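PDB 6GRH: microcin B17-processing protein McbC from Escherichia coli str. K-12 substr. MG1655, which is needed to convert the inactive microcin B17 precursor into the active peptide, as an FMN-binding oxidoreductase of the nitroreductase family. Local coordinates for residues D[12-23]-D[195-204]; D[99-108]-D[220-230]. One frame throughout, in Å; residues are numbered along the deposited sequence.

Interaction 1. Residues D[12-23]-D[195-204]. With EDO (1,2-ethanediol), chain P.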
loop_
_atom_site.group_PDB
_atom_site.type_symbol
_atom_site.label_atom_id
_atom_site.label_comp_id
_atom_site.label_asym_id
_atom_site.label_seq_id
_atom_site.Cartn_x
_atom_site.Cartn_y
_atom_site.Cartn_z
ATOM N N THR D 12 -20.306 -6.742 -10.580
ATOM C CA THR D 12 -20.016 -6.139 -9.277
ATOM C C THR D 12 -20.518 -6.991 -8.083
ATOM O O THR D 12 -19.998 -6.887 -6.984
ATOM C CB THR D 12 -20.522 -4.690 -9.184
ATOM O OG1 THR D 12 -19.822 -3.999 -8.140
ATOM C CG2 THR D 12 -22.016 -4.642 -8.920
ATOM N N HIS D 13 -21.518 -7.832 -8.324
ATOM C CA HIS D 13 -21.966 -8.810 -7.342
ATOM C C HIS D 13 -20.817 -9.631 -6.718
ATOM O O HIS D 13 -20.917 -10.023 -5.565
ATOM C CB HIS D 13 -23.018 -9.723 -7.996
ATOM C CG HIS D 13 -23.777 -10.566 -7.032
ATOM N ND1 HIS D 13 -24.550 -10.029 -6.023
ATOM C CD2 HIS D 13 -23.911 -11.914 -6.939
ATOM C CE1 HIS D 13 -25.103 -11.014 -5.332
ATOM N NE2 HIS D 13 -24.734 -12.166 -5.872
ATOM N N TYR D 14 -19.735 -9.867 -7.461
ATOM C CA TYR D 14 -18.596 -10.647 -6.962
ATOM C C TYR D 14 -17.390 -9.829 -6.541
ATOM O O TYR D 14 -16.382 -10.404 -6.155
ATOM C CB TYR D 14 -18.153 -11.660 -8.025
ATOM C CG TYR D 14 -19.236 -12.660 -8.348
ATOM C CD1 TYR D 14 -19.428 -13.776 -7.557
ATOM C CD2 TYR D 14 -20.079 -12.473 -9.431
ATOM C CE1 TYR D 14 -20.438 -14.680 -7.824
ATOM C CE2 TYR D 14 -21.102 -13.366 -9.709
ATOM C CZ TYR D 14 -21.261 -14.480 -8.906
ATOM O OH TYR D 14 -22.243 -15.372 -9.168
ATOM N N THR D 15 -17.475 -8.497 -6.599
ATOM C CA THR D 15 -16.320 -7.648 -6.346
ATOM C C THR D 15 -15.935 -7.649 -4.864
ATOM O O THR D 15 -16.789 -7.540 -3.983
ATOM C CB THR D 15 -16.590 -6.210 -6.858
ATOM O OG1 THR D 15 -16.596 -6.257 -8.286
ATOM C CG2 THR D 15 -15.549 -5.215 -6.371
ATOM N N ASP D 16 -14.637 -7.786 -4.611
ATOM C CA ASP D 16 -14.086 -7.597 -3.271
ATOM C C ASP D 16 -13.606 -6.140 -3.196
ATOM O O ASP D 16 -12.684 -5.759 -3.927
ATOM C CB ASP D 16 -12.934 -8.584 -3.020
ATOM C CG ASP D 16 -12.338 -8.449 -1.618
ATOM O OD1 ASP D 16 -12.380 -7.344 -1.033
ATOM O OD2 ASP D 16 -11.840 -9.454 -1.069
ATOM N N PRO D 17 -14.233 -5.316 -2.333
ATOM C CA PRO D 17 -13.929 -3.877 -2.328
ATOM C C PRO D 17 -12.519 -3.556 -1.815
ATOM O O PRO D 17 -11.996 -2.515 -2.128
ATOM C CB PRO D 17 -14.985 -3.289 -1.369
ATOM C CG PRO D 17 -15.351 -4.424 -0.491
ATOM C CD PRO D 17 -15.247 -5.660 -1.318
ATOM N N GLU D 18 -11.947 -4.454 -1.029
ATOM C CA GLU D 18 -10.574 -4.301 -0.572
ATOM C C GLU D 18 -9.606 -4.484 -1.753
ATOM O O GLU D 18 -8.692 -3.687 -1.938
ATOM C CB GLU D 18 -10.277 -5.295 0.545
ATOM C CG GLU D 18 -8.911 -5.110 1.207
ATOM C CD GLU D 18 -8.886 -4.028 2.288
ATOM O OE1 GLU D 18 -9.931 -3.379 2.555
ATOM O OE2 GLU D 18 -7.810 -3.833 2.905
ATOM N N VAL D 19 -9.839 -5.516 -2.560
ATOM C CA VAL D 19 -9.016 -5.775 -3.725
ATOM C C VAL D 19 -9.116 -4.580 -4.688
ATOM O O VAL D 19 -8.096 -4.065 -5.157
ATOM C CB VAL D 19 -9.432 -7.079 -4.415
ATOM C CG1 VAL D 19 -8.661 -7.302 -5.685
ATOM C CG2 VAL D 19 -9.177 -8.258 -3.483
ATOM N N LEU D 20 -10.342 -4.146 -4.966
ATOM C CA LEU D 20 -10.553 -3.040 -5.878
ATOM C C LEU D 20 -9.801 -1.779 -5.459
ATOM O O LEU D 20 -9.140 -1.163 -6.292
ATOM C CB LEU D 20 -12.025 -2.753 -6.032
ATOM C CG LEU D 20 -12.405 -1.632 -6.979
ATOM C CD1 LEU D 20 -11.939 -1.977 -8.384
ATOM C CD2 LEU D 20 -13.916 -1.465 -6.939
ATOM N N ALA D 21 -9.916 -1.402 -4.192
ATOM C CA ALA D 21 -9.264 -0.197 -3.675
ATOM C C ALA D 21 -7.756 -0.297 -3.728
ATOM O O ALA D 21 -7.103 0.641 -4.151
ATOM C CB ALA D 21 -9.713 0.093 -2.244
ATOM N N ILE D 22 -7.214 -1.448 -3.326
ATOM C CA ILE D 22 -5.772 -1.648 -3.329
ATOM C C ILE D 22 -5.213 -1.594 -4.747
ATOM O O ILE D 22 -4.139 -0.974 -4.984
ATOM C CB ILE D 22 -5.393 -2.952 -2.582
ATOM C CG1 ILE D 22 -5.654 -2.727 -1.071
ATOM C CG2 ILE D 22 -3.942 -3.366 -2.845
ATOM C CD1 ILE D 22 -5.531 -3.955 -0.175
ATOM N N VAL D 23 -5.928 -2.202 -5.695
ATOM C CA VAL D 23 -5.516 -2.168 -7.075
ATOM C C VAL D 23 -5.575 -0.727 -7.649
ATOM O O VAL D 23 -4.628 -0.272 -8.301
ATOM C CB VAL D 23 -6.315 -3.162 -7.936
ATOM C CG1 VAL D 23 -6.013 -2.966 -9.404
ATOM C CG2 VAL D 23 -5.990 -4.604 -7.540
ATOM N N PHE D 195 -11.835 -2.101 -14.266
ATOM C CA PHE D 195 -11.200 -2.683 -13.061
ATOM C C PHE D 195 -11.945 -3.884 -12.530
ATOM O O PHE D 195 -11.354 -4.938 -12.288
ATOM C CB PHE D 195 -11.033 -1.668 -11.945
ATOM C CG PHE D 195 -10.030 -0.588 -12.259
ATOM C CD1 PHE D 195 -8.677 -0.863 -12.268
ATOM C CD2 PHE D 195 -10.453 0.702 -12.558
ATOM C CE1 PHE D 195 -7.748 0.138 -12.541
ATOM C CE2 PHE D 195 -9.526 1.709 -12.835
ATOM C CZ PHE D 195 -8.171 1.414 -12.828
ATOM N N GLU D 196 -13.250 -3.732 -12.367
ATOM C CA GLU D 196 -14.023 -4.799 -11.744
ATOM C C GLU D 196 -14.119 -6.046 -12.607
ATOM O O GLU D 196 -14.143 -7.137 -12.060
ATOM C CB GLU D 196 -15.394 -4.284 -11.295
ATOM C CG GLU D 196 -15.244 -3.365 -10.078
ATOM C CD GLU D 196 -16.551 -3.017 -9.387
ATOM O OE1 GLU D 196 -17.342 -3.944 -9.070
ATOM O OE2 GLU D 196 -16.753 -1.817 -9.102
ATOM N N LYS D 197 -14.128 -5.903 -13.932
ATOM C CA LYS D 197 -14.095 -7.051 -14.830
ATOM C C LYS D 197 -12.741 -7.766 -14.764
ATOM O O LYS D 197 -12.697 -8.987 -14.879
ATOM C CB LYS D 197 -14.400 -6.649 -16.258
ATOM C CG LYS D 197 -14.663 -7.854 -17.146
ATOM C CD LYS D 197 -15.882 -7.633 -17.994
ATOM C CE LYS D 197 -16.036 -8.725 -19.030
ATOM N NZ LYS D 197 -15.677 -8.279 -20.411
ATOM N N ALA D 198 -11.653 -7.017 -14.571
ATOM C CA ALA D 198 -10.321 -7.643 -14.396
ATOM C C ALA D 198 -10.139 -8.357 -13.052
ATOM O O ALA D 198 -9.333 -9.282 -12.956
ATOM C CB ALA D 198 -9.215 -6.614 -14.586
ATOM N N LEU D 199 -10.860 -7.931 -12.018
ATOM C CA LEU D 199 -10.612 -8.398 -10.661
ATOM C C LEU D 199 -11.612 -9.427 -10.124
ATOM O O LEU D 199 -11.282 -10.193 -9.209
ATOM C CB LEU D 199 -10.544 -7.196 -9.710
ATOM C CG LEU D 199 -9.398 -6.215 -10.031
ATOM C CD1 LEU D 199 -9.541 -4.950 -9.206
ATOM C CD2 LEU D 199 -8.048 -6.828 -9.765
ATOM N N PHE D 200 -12.832 -9.438 -10.665
ATOM C CA PHE D 200 -13.916 -10.140 -9.982
ATOM C C PHE D 200 -13.718 -11.647 -9.838
ATOM O O PHE D 200 -14.141 -12.194 -8.841
ATOM C CB PHE D 200 -15.298 -9.804 -10.553
ATOM C CG PHE D 200 -15.658 -10.533 -11.802
ATOM C CD1 PHE D 200 -14.944 -10.351 -12.968
ATOM C CD2 PHE D 200 -16.755 -11.369 -11.822
ATOM C CE1 PHE D 200 -15.311 -10.980 -14.119
ATOM C CE2 PHE D 200 -17.121 -12.020 -12.980
ATOM C CZ PHE D 200 -16.389 -11.843 -14.122
ATOM N N LYS D 201 -13.074 -12.292 -10.809
ATOM C CA LYS D 201 -12.841 -13.734 -10.745
ATOM C C LYS D 201 -11.537 -14.142 -10.042
ATOM O O LYS D 201 -11.526 -15.048 -9.164
ATOM C CB LYS D 201 -12.846 -14.337 -12.164
ATOM C CG LYS D 201 -12.680 -15.868 -12.167
ATOM C CD LYS D 201 -12.797 -16.506 -13.539
ATOM C CE LYS D 201 -12.613 -18.021 -13.460
ATOM N NZ LYS D 201 -12.442 -18.602 -14.802
ATOM N N TYR D 202 -10.437 -13.552 -10.499
ATOM C CA TYR D 202 -9.088 -13.937 -10.088
ATOM C C TYR D 202 -8.442 -13.052 -9.023
ATOM O O TYR D 202 -7.292 -13.328 -8.619
ATOM C CB TYR D 202 -8.169 -13.947 -11.306
ATOM C CG TYR D 202 -8.602 -14.942 -12.345
ATOM C CD1 TYR D 202 -8.591 -16.304 -12.059
ATOM C CD2 TYR D 202 -9.045 -14.533 -13.590
ATOM C CE1 TYR D 202 -8.997 -17.242 -13.004
ATOM C CE2 TYR D 202 -9.453 -15.470 -14.546
ATOM C CZ TYR D 202 -9.423 -16.807 -14.246
ATOM O OH TYR D 202 -9.834 -17.748 -15.170
ATOM N N ARG D 203 -9.142 -11.991 -8.596
ATOM C CA ARG D 203 -8.614 -11.036 -7.630
ATOM C C ARG D 203 -7.347 -10.334 -8.200
ATOM O O ARG D 203 -7.335 -9.993 -9.385
ATOM C CB ARG D 203 -8.418 -11.700 -6.261
ATOM C CG ARG D 203 -9.675 -12.349 -5.677
ATOM C CD ARG D 203 -9.333 -13.246 -4.488
ATOM N NE ARG D 203 -8.672 -12.513 -3.422
ATOM C CZ ARG D 203 -9.265 -11.696 -2.553
ATOM N NH1 ARG D 203 -10.578 -11.511 -2.567
ATOM N NH2 ARG D 203 -8.520 -11.030 -1.662
ATOM N N TYR D 204 -6.318 -10.101 -7.387
ATOM C CA TYR D 204 -5.130 -9.312 -7.799
ATOM C C TYR D 204 -4.433 -9.799 -9.058
ATOM O O TYR D 204 -4.015 -9.004 -9.891
ATOM C CB TYR D 204 -4.092 -9.276 -6.687
ATOM C CG TYR D 204 -4.568 -8.618 -5.435
ATOM C CD1 TYR D 204 -4.604 -7.243 -5.345
ATOM C CD2 TYR D 204 -4.982 -9.372 -4.329
ATOM C CE1 TYR D 204 -5.055 -6.610 -4.192
ATOM C CE2 TYR D 204 -5.439 -8.745 -3.175
ATOM C CZ TYR D 204 -5.467 -7.355 -3.130
ATOM O OH TYR D 204 -5.897 -6.666 -2.024
HETATM C C1 EDO P . -9.712 -21.022 -17.161
HETATM O O1 EDO P . -10.912 -20.256 -17.196
HETATM C C2 EDO P . -8.567 -20.067 -16.921
HETATM O O2 EDO P . -8.423 -19.162 -18.023
HETATM O O HOH W 1 -13.815 -11.135 -6.290
HETATM O O HOH W 2 -13.969 -6.876 -8.985
HETATM O O HOH W 3 -9.720 -9.118 0.514
#
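V19 and V23, one turn apart on helix 17-23, pack against L199 and the ring of Y204. The CG1 methyl of V19, anti to its own backbone N (chi1 175°), stands 4.0 Å from the centroid of the Y204 ring and 10° off the ring normal, a CH-pi contact over one face. The CG2 methyl of V23 fits between L199 CD2, 3.8 Å away, and Y204 CD1, while L20 sets CD1 3.7 Å from F195 CB, crossing that side chain at about a right angle.

The other V19 methyl, CG2, sits over one face of the R203 guanidinium, off-centre toward NH2. At the edge of the same group, NH1 donates to D16 OD2 over 2.8 Å in a nearly straight salt bridge (N-H...acceptor angle 165°), and a water links OD2 to NH2. D16 is also the N-cap of the helix: its OD1 accepts from E18 N at 2.9 Å, while OD2 serves R203 and the bridging water. At the other end of the contact E196 OE1 takes two hydroxyl bonds, from T12 OG1 at 2.6 Å on the syn lone pair and from T15 OG1 at 2.6 Å on the anti side, out of the carboxylate plane. E196 OE2 accepts from N of M1 of the McbD chain, which as the first residue probably carries a charged amino group that would favour an ionised carboxylate.

Helix 195-199 follows directly on strand 187-194, and Y204 leads into the long helix 204-227, whose Y207 packs on V23 and L199. Helix 17-27, near the N-terminus, thus lies across the junction between that strand and the long helix.

Interaction 2. Residues D[99-108]-D[220-230]; sequences TIEKLLVNAF and NAVLVADQIGL
V224 projects toward helix 99-108 and packs mainly on L103, N106 and A107. Its CG1 lies 3.7 Å from N106 CB and 3.8 Å from L103 CD1, and its CG2 touches the backbone N of A107. L103 swings CG away from its backbone N (chi1 178°), which carries the same CD1 across to the carbonyl oxygen of A221. The backbones come nearest at A107 and N220, CA atoms 5.0 Å apart, where A107 CB also packs on A221, and N220 ND2 donates to A107 O at 2.9 Å with an N-H...acceptor angle of 162°.

These segments belong to the nitroreductase fold, in which helices pack on an antiparallel sheet; L103 and A221 also touch strands 187-194 and 254-263, so the pair shares one sheet surface. The segment axes approach to 8.6 Å at 134°. At the far end I228, just past the helix, puts CD1 3.7 Å from T99 O, and T99 and L230 meet tip to tip.

Farther out, N106 ND2 is held by K102 O at 2.7 Å and by H76 O of the second subunit, whose F78 and S79 bond to N106 OD1. Q219 of the second subunit likewise donates to N220 OD1.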
loop_
_atom_site.group_PDB
_atom_site.type_symbol
_atom_site.label_atom_id
_atom_site.label_comp_id
_atom_site.label_asym_id
_atom_site.label_seq_id
_atom_site.Cartn_x
_atom_site.Cartn_y
_atom_site.Cartn_z
ATOM N N THR D 99 -9.822 1.572 -44.302
ATOM C CA THR D 99 -8.530 1.228 -43.717
ATOM C C THR D 99 -8.632 0.977 -42.207
ATOM O O THR D 99 -8.047 0.018 -41.680
ATOM C CB THR D 99 -7.492 2.319 -44.020
ATOM O OG1 THR D 99 -7.303 2.391 -45.431
ATOM C CG2 THR D 99 -6.142 2.027 -43.358
ATOM N N ILE D 100 -9.393 1.817 -41.517
ATOM C CA ILE D 100 -9.537 1.701 -40.056
ATOM C C ILE D 100 -10.348 0.432 -39.710
ATOM O O ILE D 100 -9.985 -0.321 -38.801
ATOM C CB ILE D 100 -10.158 2.980 -39.441
ATOM C CG1 ILE D 100 -9.284 4.215 -39.748
ATOM C CG2 ILE D 100 -10.336 2.825 -37.944
ATOM C CD1 ILE D 100 -9.911 5.554 -39.399
ATOM N N GLU D 101 -11.417 0.187 -40.471
ATOM C CA GLU D 101 -12.210 -1.048 -40.344
ATOM C C GLU D 101 -11.385 -2.318 -40.526
ATOM O O GLU D 101 -11.560 -3.274 -39.790
ATOM C CB GLU D 101 -13.363 -1.045 -41.343
ATOM C CG GLU D 101 -14.477 -0.074 -40.983
ATOM C CD GLU D 101 -15.490 0.122 -42.086
ATOM O OE1 GLU D 101 -15.445 -0.628 -43.085
ATOM O OE2 GLU D 101 -16.328 1.039 -41.956
ATOM N N LYS D 102 -10.488 -2.310 -41.506
ATOM C CA LYS D 102 -9.554 -3.403 -41.738
ATOM C C LYS D 102 -8.661 -3.639 -40.532
ATOM O O LYS D 102 -8.413 -4.790 -40.157
ATOM C CB LYS D 102 -8.641 -3.117 -42.927
ATOM C CG LYS D 102 -9.155 -3.543 -44.263
ATOM C CD LYS D 102 -8.013 -3.519 -45.265
ATOM C CE LYS D 102 -8.515 -3.465 -46.690
ATOM N NZ LYS D 102 -7.340 -3.497 -47.608
ATOM N N LEU D 103 -8.145 -2.559 -39.953
ATOM C CA LEU D 103 -7.317 -2.693 -38.747
ATOM C C LEU D 103 -8.091 -3.399 -37.632
ATOM O O LEU D 103 -7.600 -4.352 -37.048
ATOM C CB LEU D 103 -6.814 -1.334 -38.257
ATOM C CG LEU D 103 -5.981 -1.349 -36.981
ATOM C CD1 LEU D 103 -4.714 -2.165 -37.188
ATOM C CD2 LEU D 103 -5.664 0.077 -36.567
ATOM N N LEU D 104 -9.305 -2.921 -37.374
ATOM C CA LEU D 104 -10.083 -3.330 -36.221
ATOM C C LEU D 104 -10.495 -4.803 -36.295
ATOM O O LEU D 104 -10.242 -5.560 -35.355
ATOM C CB LEU D 104 -11.317 -2.428 -36.045
ATOM C CG LEU D 104 -11.033 -0.962 -35.663
ATOM C CD1 LEU D 104 -12.294 -0.133 -35.812
ATOM C CD2 LEU D 104 -10.476 -0.822 -34.259
ATOM N N VAL D 105 -11.100 -5.203 -37.416
ATOM C CA VAL D 105 -11.602 -6.593 -37.556
ATOM C C VAL D 105 -10.457 -7.618 -37.578
ATOM O O VAL D 105 -10.539 -8.631 -36.913
ATOM C CB VAL D 105 -12.567 -6.797 -38.745
ATOM C CG1 VAL D 105 -13.768 -5.869 -38.614
ATOM C CG2 VAL D 105 -11.871 -6.653 -40.094
ATOM N N ASN D 106 -9.353 -7.300 -38.252
ATOM C CA ASN D 106 -8.202 -8.212 -38.264
ATOM C C ASN D 106 -7.456 -8.314 -36.933
ATOM O O ASN D 106 -7.092 -9.413 -36.527
ATOM C CB ASN D 106 -7.247 -7.841 -39.394
ATOM C CG ASN D 106 -7.808 -8.207 -40.747
ATOM O OD1 ASN D 106 -7.789 -9.389 -41.139
ATOM N ND2 ASN D 106 -8.356 -7.212 -41.455
ATOM N N ALA D 107 -7.245 -7.182 -36.246
ATOM C CA ALA D 107 -6.552 -7.188 -34.960
ATOM C C ALA D 107 -7.341 -7.808 -33.823
ATOM O O ALA D 107 -6.737 -8.429 -32.954
ATOM C CB ALA D 107 -6.114 -5.777 -34.556
ATOM N N PHE D 108 -8.662 -7.614 -33.806
ATOM C CA PHE D 108 -9.469 -7.872 -32.591
ATOM C C PHE D 108 -10.649 -8.844 -32.748
ATOM O O PHE D 108 -11.264 -9.235 -31.736
ATOM C CB PHE D 108 -9.998 -6.542 -32.016
ATOM C CG PHE D 108 -8.952 -5.482 -31.872
ATOM C CD1 PHE D 108 -7.767 -5.738 -31.177
ATOM C CD2 PHE D 108 -9.138 -4.219 -32.413
ATOM C CE1 PHE D 108 -6.786 -4.768 -31.059
ATOM C CE2 PHE D 108 -8.164 -3.243 -32.279
ATOM C CZ PHE D 108 -6.991 -3.507 -31.605
ATOM N N ASN D 220 -1.183 -7.376 -31.919
ATOM C CA ASN D 220 -1.990 -7.704 -33.104
ATOM C C ASN D 220 -2.178 -6.489 -34.013
ATOM O O ASN D 220 -2.128 -6.608 -35.250
ATOM C CB ASN D 220 -3.373 -8.244 -32.717
ATOM C CG ASN D 220 -3.386 -9.736 -32.529
ATOM O OD1 ASN D 220 -2.337 -10.370 -32.493
ATOM N ND2 ASN D 220 -4.595 -10.311 -32.388
ATOM N N ALA D 221 -2.421 -5.345 -33.393
ATOM C CA ALA D 221 -2.573 -4.095 -34.119
ATOM C C ALA D 221 -1.277 -3.652 -34.816
ATOM O O ALA D 221 -1.332 -3.208 -35.947
ATOM C CB ALA D 221 -3.119 -3.007 -33.219
ATOM N N VAL D 222 -0.130 -3.807 -34.160
ATOM C CA VAL D 222 1.201 -3.593 -34.787
ATOM C C VAL D 222 1.360 -4.445 -36.038
ATOM O O VAL D 222 1.744 -3.946 -37.111
ATOM C CB VAL D 222 2.370 -3.901 -33.813
ATOM C CG1 VAL D 222 3.718 -3.917 -34.527
ATOM C CG2 VAL D 222 2.406 -2.889 -32.666
ATOM N N LEU D 223 1.063 -5.730 -35.894
ATOM C CA LEU D 223 1.234 -6.689 -36.975
ATOM C C LEU D 223 0.242 -6.427 -38.119
ATOM O O LEU D 223 0.633 -6.425 -39.267
ATOM C CB LEU D 223 1.136 -8.120 -36.454
ATOM C CG LEU D 223 2.194 -8.533 -35.423
ATOM C CD1 LEU D 223 1.853 -9.911 -34.857
ATOM C CD2 LEU D 223 3.603 -8.486 -35.998
ATOM N N VAL D 224 -1.016 -6.150 -37.797
ATOM C CA VAL D 224 -2.019 -5.862 -38.820
ATOM C C VAL D 224 -1.674 -4.538 -39.534
ATOM O O VAL D 224 -1.712 -4.469 -40.770
ATOM C CB VAL D 224 -3.448 -5.867 -38.219
ATOM C CG1 VAL D 224 -4.485 -5.364 -39.214
ATOM C CG2 VAL D 224 -3.821 -7.281 -37.738
ATOM N N ALA D 225 -1.295 -3.520 -38.760
ATOM C CA ALA D 225 -0.909 -2.204 -39.308
ATOM C C ALA D 225 0.256 -2.277 -40.298
ATOM O O ALA D 225 0.212 -1.651 -41.371
ATOM C CB ALA D 225 -0.572 -1.252 -38.178
ATOM N N ASP D 226 1.272 -3.063 -39.954
ATOM C CA ASP D 226 2.390 -3.332 -40.868
ATOM C C ASP D 226 1.925 -3.947 -42.188
ATOM O O ASP D 226 2.466 -3.617 -43.222
ATOM C CB ASP D 226 3.448 -4.253 -40.237
ATOM C CG ASP D 226 4.368 -3.535 -39.240
ATOM O OD1 ASP D 226 3.998 -2.520 -38.601
ATOM O OD2 ASP D 226 5.493 -4.024 -39.062
ATOM N N GLN D 227 0.943 -4.844 -42.146
ATOM C CA GLN D 227 0.443 -5.499 -43.363
ATOM C C GLN D 227 -0.430 -4.627 -44.241
ATOM O O GLN D 227 -0.532 -4.902 -45.436
ATOM C CB GLN D 227 -0.345 -6.755 -43.044
ATOM C CG GLN D 227 0.446 -7.827 -42.326
ATOM C CD GLN D 227 -0.431 -9.001 -41.959
ATOM O OE1 GLN D 227 -0.849 -9.749 -42.829
ATOM N NE2 GLN D 227 -0.722 -9.158 -40.691
ATOM N N ILE D 228 -1.073 -3.609 -43.678
ATOM C CA ILE D 228 -1.974 -2.743 -44.455
ATOM C C ILE D 228 -1.375 -1.379 -44.793
ATOM O O ILE D 228 -2.087 -0.507 -45.293
ATOM C CB ILE D 228 -3.389 -2.609 -43.812
ATOM C CG1 ILE D 228 -3.358 -1.890 -42.452
ATOM C CG2 ILE D 228 -4.033 -3.983 -43.655
ATOM C CD1 ILE D 228 -4.741 -1.547 -41.937
ATOM N N GLY D 229 -0.076 -1.202 -44.554
ATOM C CA GLY D 229 0.615 0.023 -44.936
ATOM C C GLY D 229 0.387 1.236 -44.045
ATOM O O GLY D 229 0.539 2.366 -44.518
ATOM N N LEU D 230 -0.000 1.017 -42.781
ATOM C CA LEU D 230 -0.078 2.085 -41.792
ATOM C C LEU D 230 1.188 2.051 -40.953
ATOM O O LEU D 230 1.771 0.988 -40.748
ATOM C CB LEU D 230 -1.263 1.907 -40.841
ATOM C CG LEU D 230 -2.655 2.321 -41.261
ATOM C CD1 LEU D 230 -3.615 1.952 -40.143
ATOM C CD2 LEU D 230 -2.734 3.807 -41.567
#

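In the fold
Both contacts are largely buried, yet they lie on opposite sides of the chain's centre, with centres 32 Å apart and nearest atoms about 12 Å apart. Helix 204-227 connects them: Y204 of interaction 1 lies by its N-terminal end, while 220-227 in interaction 2 forms its last part. Interaction 1, farther from the chain's centre, combines apolar packing with a salt bridge and a carboxylate gripped by hydroxyls, and it meets McbB and McbD as well as the second subunit. Interaction 2, nearer the centre and against the sheet, is mainly aliphatic, with one amide-to-carbonyl bond between its segments and further polar ties to the second subunit.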